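Uncharacterized protein (Bacteroides ovatus, PDB 3P02) is of unknown function, a Bacteroides protein that pairs a DUF4973 domain of the E-set clan with a BT_3044-like C-terminal beta domain. Local coordinates at residues L153-L167 with S179-V193. Numbering follows the deposited sequence.
Sequences LFNEFSGRFSGSSLL and SSTEIKLNVVTDSIV. With EDO (1,2-ethanediol), chain C.
A chi1 of -175° turns E182 CG away from its own amide nitrogen, and the extended chain carries the carboxylate across to R160, whose own chain bends at chi3 (-63°); in the conformer described here, NH1 of R160 meets OE1 of E182 at 2.9 Å in a salt bridge. OE1 lies in the guanidinium plane, whereas NH1 comes from above the carboxylate plane, the two planes being 57° apart. Beneath them, strands 159-162 and 182-187 run antiparallel, G159 pairing with L185 and F161 with I183 through reciprocal backbone bonds; beyond the last bridge, G163 N donates to T181 O at 2.9 Å. On the opposite face of the sheet, CD2 of L185 sits over the centre of the F161 ring, 3.6 Å from its centroid, a CH-pi contact. At the far end N155 works both ways: N155 ND2 donates to T189 O (2.8 Å), which lies in the plane of the N155 amide, while OD1 accepts from F157 N in an Asx turn. Strand 159-162 pairs with strand 182-187 in the antiparallel sheet of the C-terminal domain, S162 is backbone-bonded to S296 of strand 287-302, and F161, I183 and L185 pack inward on V297, L295, F195 and I269 from strands 287-302, 192-196 and 262-278.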
loop_
_atom_site.group_PDB
_atom_site.type_symbol
_atom_site.label_atom_id
_atom_site.label_comp_id
_atom_site.label_asym_id
_atom_site.label_seq_id
_atom_site.Cartn_x
_atom_site.Cartn_y
_atom_site.Cartn_z
ATOM N N LEU A 153 -2.218 1.277 -2.804
ATOM C CA LEU A 153 -3.307 2.205 -3.064
ATOM C C LEU A 153 -3.093 3.496 -2.267
ATOM O O LEU A 153 -2.570 3.447 -1.143
ATOM C CB LEU A 153 -4.630 1.573 -2.621
ATOM C CG LEU A 153 -5.203 0.499 -3.538
ATOM C CD1 LEU A 153 -6.241 -0.311 -2.780
ATOM C CD2 LEU A 153 -5.768 1.123 -4.810
ATOM N N PHE A 154 -3.551 4.631 -2.821
ATOM C CA PHE A 154 -3.513 5.860 -2.047
ATOM C C PHE A 154 -4.685 6.731 -2.443
ATOM O O PHE A 154 -5.218 6.586 -3.540
ATOM C CB PHE A 154 -2.179 6.631 -2.175
ATOM C CG PHE A 154 -1.904 7.283 -3.513
ATOM C CD1 PHE A 154 -1.468 6.527 -4.596
ATOM C CD2 PHE A 154 -2.010 8.662 -3.670
ATOM C CE1 PHE A 154 -1.110 7.137 -5.799
ATOM C CE2 PHE A 154 -1.669 9.274 -4.881
ATOM C CZ PHE A 154 -1.223 8.504 -5.945
ATOM N N ASN A 155 -5.115 7.588 -1.522
ATOM C CA ASN A 155 -6.128 8.571 -1.874
ATOM C C ASN A 155 -5.695 9.871 -1.150
ATOM O O ASN A 155 -4.599 9.913 -0.585
ATOM C CB ASN A 155 -7.548 8.081 -1.541
ATOM C CG ASN A 155 -7.777 7.820 -0.077
ATOM O OD1 ASN A 155 -7.135 8.389 0.783
ATOM N ND2 ASN A 155 -8.740 6.971 0.232
ATOM N N GLU A 156 -6.511 10.924 -1.170
ATOM C CA GLU A 156 -6.146 12.190 -0.524
ATOM C C GLU A 156 -5.915 12.041 0.979
ATOM O O GLU A 156 -5.168 12.825 1.566
ATOM C CB GLU A 156 -7.266 13.224 -0.750
ATOM C CG GLU A 156 -7.010 14.563 -0.085
ATOM C CD GLU A 156 -8.058 15.633 -0.298
ATOM O OE1 GLU A 156 -9.045 15.387 -1.027
ATOM O OE2 GLU A 156 -7.896 16.722 0.295
ATOM N N PHE A 157 -6.536 11.029 1.591
ATOM C CA PHE A 157 -6.553 10.876 3.055
ATOM C C PHE A 157 -5.826 9.691 3.606
ATOM O O PHE A 157 -6.004 9.383 4.796
ATOM C CB PHE A 157 -8.040 10.707 3.453
ATOM C CG PHE A 157 -8.969 11.711 2.789
ATOM C CD1 PHE A 157 -8.954 13.048 3.168
ATOM C CD2 PHE A 157 -9.821 11.318 1.751
ATOM C CE1 PHE A 157 -9.772 13.979 2.526
ATOM C CE2 PHE A 157 -10.663 12.245 1.128
ATOM C CZ PHE A 157 -10.643 13.566 1.534
ATOM N N SER A 158 -5.042 8.994 2.775
ATOM C CA SER A 158 -4.431 7.742 3.211
ATOM C C SER A 158 -2.966 7.861 3.596
ATOM O O SER A 158 -2.309 8.871 3.371
ATOM C CB SER A 158 -4.575 6.703 2.099
ATOM O OG SER A 158 -3.789 7.066 0.969
ATOM N N GLY A 159 -2.441 6.772 4.143
ATOM C CA GLY A 159 -1.020 6.681 4.409
ATOM C C GLY A 159 -0.621 6.728 5.854
ATOM O O GLY A 159 -1.391 6.353 6.743
ATOM N N ARG A 160 0.600 7.169 6.073
ATOM C CA ARG A 160 1.242 7.118 7.384
ATOM C C ARG A 160 0.910 8.362 8.195
ATOM O O ARG A 160 1.546 9.392 8.017
ATOM C CB ARG A 160 2.760 6.915 7.238
ATOM C CG ARG A 160 3.072 5.605 6.493
ATOM C CD ARG A 160 4.569 5.330 6.397
ATOM N NE ARG A 160 5.254 6.347 5.620
ATOM C CZ ARG A 160 6.053 7.297 6.103
ATOM N NH1 ARG A 160 6.250 7.411 7.414
ATOM N NH2 ARG A 160 6.648 8.150 5.281
ATOM N N PHE A 161 -0.053 8.245 9.123
ATOM C CA PHE A 161 -0.403 9.383 9.964
ATOM C C PHE A 161 0.305 9.319 11.302
ATOM O O PHE A 161 0.638 8.228 11.770
ATOM C CB PHE A 161 -1.936 9.378 10.260
ATOM C CG PHE A 161 -2.773 9.978 9.161
ATOM C CD1 PHE A 161 -2.731 9.460 7.867
ATOM C CD2 PHE A 161 -3.606 11.052 9.416
ATOM C CE1 PHE A 161 -3.482 10.045 6.837
ATOM C CE2 PHE A 161 -4.392 11.605 8.402
ATOM C CZ PHE A 161 -4.323 11.094 7.113
ATOM N N SER A 162 0.509 10.493 11.931
ATOM C CA SER A 162 1.020 10.534 13.308
ATOM C C SER A 162 -0.088 10.006 14.217
ATOM O O SER A 162 -1.230 10.489 14.156
ATOM C CB SER A 162 1.402 11.958 13.719
ATOM O OG SER A 162 2.439 12.467 12.904
ATOM N N GLY A 163 0.239 9.031 15.059
ATOM C CA GLY A 163 -0.769 8.445 15.941
ATOM C C GLY A 163 -0.597 8.725 17.419
ATOM O O GLY A 163 -1.375 8.215 18.233
ATOM N N SER A 164 0.452 9.497 17.794
ATOM C CA SER A 164 0.759 9.711 19.226
ATOM C C SER A 164 -0.340 10.438 20.018
ATOM O O SER A 164 -0.328 10.379 21.246
ATOM C CB SER A 164 2.078 10.451 19.400
ATOM O OG SER A 164 3.143 9.668 18.878
ATOM N N SER A 165 -1.252 11.154 19.338
ATOM C CA SER A 165 -2.338 11.838 20.038
ATOM C C SER A 165 -3.625 10.992 20.062
ATOM O O SER A 165 -4.657 11.501 20.480
ATOM C CB SER A 165 -2.617 13.200 19.399
ATOM O OG SER A 165 -1.618 14.122 19.802
ATOM N N LEU A 166 -3.584 9.732 19.575
ATOM C CA LEU A 166 -4.742 8.832 19.659
ATOM C C LEU A 166 -4.442 7.855 20.797
ATOM O O LEU A 166 -3.723 6.860 20.624
ATOM C CB LEU A 166 -5.076 8.121 18.331
ATOM C CG LEU A 166 -6.373 7.313 18.378
ATOM C CD1 LEU A 166 -7.612 8.202 18.729
ATOM C CD2 LEU A 166 -6.618 6.615 17.036
ATOM N N LEU A 167 -4.924 8.211 22.008
ATOM C CA LEU A 167 -4.528 7.503 23.221
ATOM C C LEU A 167 -5.429 6.330 23.552
ATOM O O LEU A 167 -6.656 6.463 23.625
ATOM C CB LEU A 167 -4.492 8.499 24.396
ATOM C CG LEU A 167 -3.638 9.786 24.137
ATOM C CD1 LEU A 167 -3.768 10.753 25.323
ATOM C CD2 LEU A 167 -2.155 9.443 23.947
ATOM N N SER A 179 -0.261 3.518 22.737
ATOM C CA SER A 179 -0.371 4.444 21.606
ATOM C C SER A 179 0.669 4.018 20.581
ATOM O O SER A 179 1.621 3.300 20.925
ATOM C CB SER A 179 -0.219 5.922 21.984
ATOM O OG SER A 179 1.112 6.209 22.392
ATOM N N SER A 180 0.513 4.496 19.347
ATOM C CA SER A 180 1.450 4.176 18.268
ATOM C C SER A 180 1.923 5.446 17.626
ATOM O O SER A 180 1.087 6.305 17.316
ATOM C CB SER A 180 0.762 3.292 17.230
ATOM O OG SER A 180 0.280 2.095 17.828
ATOM N N THR A 181 3.236 5.566 17.369
ATOM C CA THR A 181 3.767 6.789 16.756
ATOM C C THR A 181 3.218 6.970 15.355
ATOM O O THR A 181 2.981 8.126 14.946
ATOM C CB THR A 181 5.307 6.824 16.730
ATOM O OG1 THR A 181 5.799 5.752 15.938
ATOM C CG2 THR A 181 5.920 6.797 18.103
ATOM N N GLU A 182 3.009 5.862 14.632
ATOM C CA GLU A 182 2.450 5.902 13.297
ATOM C C GLU A 182 1.218 5.013 13.222
ATOM O O GLU A 182 1.237 3.889 13.753
ATOM C CB GLU A 182 3.511 5.428 12.302
ATOM C CG GLU A 182 3.088 5.545 10.859
ATOM C CD GLU A 182 4.219 5.138 9.942
ATOM O OE1 GLU A 182 5.137 5.962 9.718
ATOM O OE2 GLU A 182 4.205 3.975 9.483
ATOM N N ILE A 183 0.174 5.500 12.569
ATOM C CA ILE A 183 -1.040 4.751 12.308
ATOM C C ILE A 183 -1.284 4.868 10.813
ATOM O O ILE A 183 -1.428 5.988 10.305
ATOM C CB ILE A 183 -2.247 5.224 13.144
ATOM C CG1 ILE A 183 -2.026 4.847 14.648
ATOM C CG2 ILE A 183 -3.565 4.608 12.587
ATOM C CD1 ILE A 183 -3.103 5.304 15.575
ATOM N N LYS A 184 -1.293 3.736 10.120
ATOM C CA LYS A 184 -1.557 3.736 8.673
ATOM C C LYS A 184 -3.044 3.746 8.388
ATOM O O LYS A 184 -3.813 2.965 8.986
ATOM C CB LYS A 184 -0.944 2.498 8.019
ATOM C CG LYS A 184 -0.752 2.646 6.503
ATOM C CD LYS A 184 0.056 1.497 5.899
ATOM C CE LYS A 184 1.489 1.422 6.372
ATOM N NZ LYS A 184 2.297 0.510 5.516
ATOM N N LEU A 185 -3.462 4.613 7.457
ATOM C CA LEU A 185 -4.841 4.669 6.982
ATOM C C LEU A 185 -4.838 3.967 5.625
ATOM O O LEU A 185 -4.181 4.434 4.687
ATOM C CB LEU A 185 -5.360 6.134 6.894
ATOM C CG LEU A 185 -6.020 6.697 8.185
ATOM C CD1 LEU A 185 -5.294 6.343 9.449
ATOM C CD2 LEU A 185 -6.356 8.198 8.070
ATOM N N ASN A 186 -5.480 2.801 5.575
ATOM C CA ASN A 186 -5.584 1.943 4.392
ATOM C C ASN A 186 -6.771 2.375 3.563
ATOM O O ASN A 186 -7.713 2.940 4.102
ATOM C CB ASN A 186 -5.714 0.511 4.842
ATOM C CG ASN A 186 -4.637 0.160 5.840
ATOM O OD1 ASN A 186 -3.457 0.163 5.510
ATOM N ND2 ASN A 186 -4.997 0.061 7.117
ATOM N N VAL A 187 -6.737 2.108 2.263
ATOM C CA VAL A 187 -7.751 2.590 1.337
ATOM C C VAL A 187 -8.918 1.634 1.098
ATOM O O VAL A 187 -8.704 0.459 0.812
ATOM C CB VAL A 187 -7.035 2.921 -0.020
ATOM C CG1 VAL A 187 -8.051 3.277 -1.120
ATOM C CG2 VAL A 187 -6.011 4.044 0.150
ATOM N N VAL A 188 -10.158 2.185 1.090
ATOM C CA VAL A 188 -11.353 1.449 0.684
ATOM C C VAL A 188 -11.854 2.098 -0.637
ATOM O O VAL A 188 -12.049 1.410 -1.642
ATOM C CB VAL A 188 -12.443 1.430 1.790
ATOM C CG1 VAL A 188 -13.613 0.533 1.384
ATOM C CG2 VAL A 188 -11.855 0.959 3.142
ATOM N N THR A 189 -12.114 3.422 -0.601
ATOM C CA THR A 189 -12.550 4.182 -1.783
ATOM C C THR A 189 -11.730 5.475 -1.843
ATOM O O THR A 189 -10.723 5.594 -1.131
ATOM C CB THR A 189 -14.071 4.480 -1.720
ATOM O OG1 THR A 189 -14.311 5.397 -0.648
ATOM C CG2 THR A 189 -14.942 3.234 -1.557
ATOM N N ASP A 190 -12.181 6.473 -2.616
ATOM C CA ASP A 190 -11.452 7.738 -2.616
ATOM C C ASP A 190 -11.689 8.533 -1.303
ATOM O O ASP A 190 -10.890 9.418 -1.003
ATOM C CB ASP A 190 -11.818 8.605 -3.838
ATOM C CG ASP A 190 -13.286 9.020 -3.954
ATOM O OD1 ASP A 190 -14.130 8.420 -3.266
ATOM O OD2 ASP A 190 -13.599 9.842 -4.834
ATOM N N SER A 191 -12.760 8.222 -0.527
ATOM C CA SER A 191 -13.081 8.988 0.688
ATOM C C SER A 191 -13.137 8.127 1.957
ATOM O O SER A 191 -13.178 8.687 3.057
ATOM C CB SER A 191 -14.416 9.720 0.525
ATOM O OG SER A 191 -15.529 8.842 0.458
ATOM N N ILE A 192 -13.163 6.786 1.810
ATOM C CA ILE A 192 -13.252 5.878 2.960
ATOM C C ILE A 192 -11.903 5.174 3.124
ATOM O O ILE A 192 -11.319 4.680 2.142
ATOM C CB ILE A 192 -14.407 4.832 2.813
ATOM C CG1 ILE A 192 -15.796 5.537 2.672
ATOM C CG2 ILE A 192 -14.407 3.806 4.003
ATOM C CD1 ILE A 192 -16.911 4.541 2.246
ATOM N N VAL A 193 -11.413 5.168 4.366
ATOM C CA VAL A 193 -10.189 4.487 4.756
ATOM C C VAL A 193 -10.489 3.620 5.972
ATOM O O VAL A 193 -11.582 3.676 6.520
ATOM C CB VAL A 193 -9.038 5.506 5.094
ATOM C CG1 VAL A 193 -8.669 6.397 3.895
ATOM C CG2 VAL A 193 -9.381 6.349 6.323
HETATM C C1 EDO C . 3.665 10.491 10.424
HETATM O O1 EDO C . 3.183 10.907 9.150
HETATM C C2 EDO C . 5.145 10.189 10.315
HETATM O O2 EDO C . 5.846 11.318 9.774
HETATM O O HOH W 1 -9.313 10.999 -2.285
HETATM O O HOH W 2 -2.122 5.676 18.801
HETATM O O HOH W 3 1.397 8.928 22.860
HETATM O O HOH W 4 3.153 10.481 16.290
#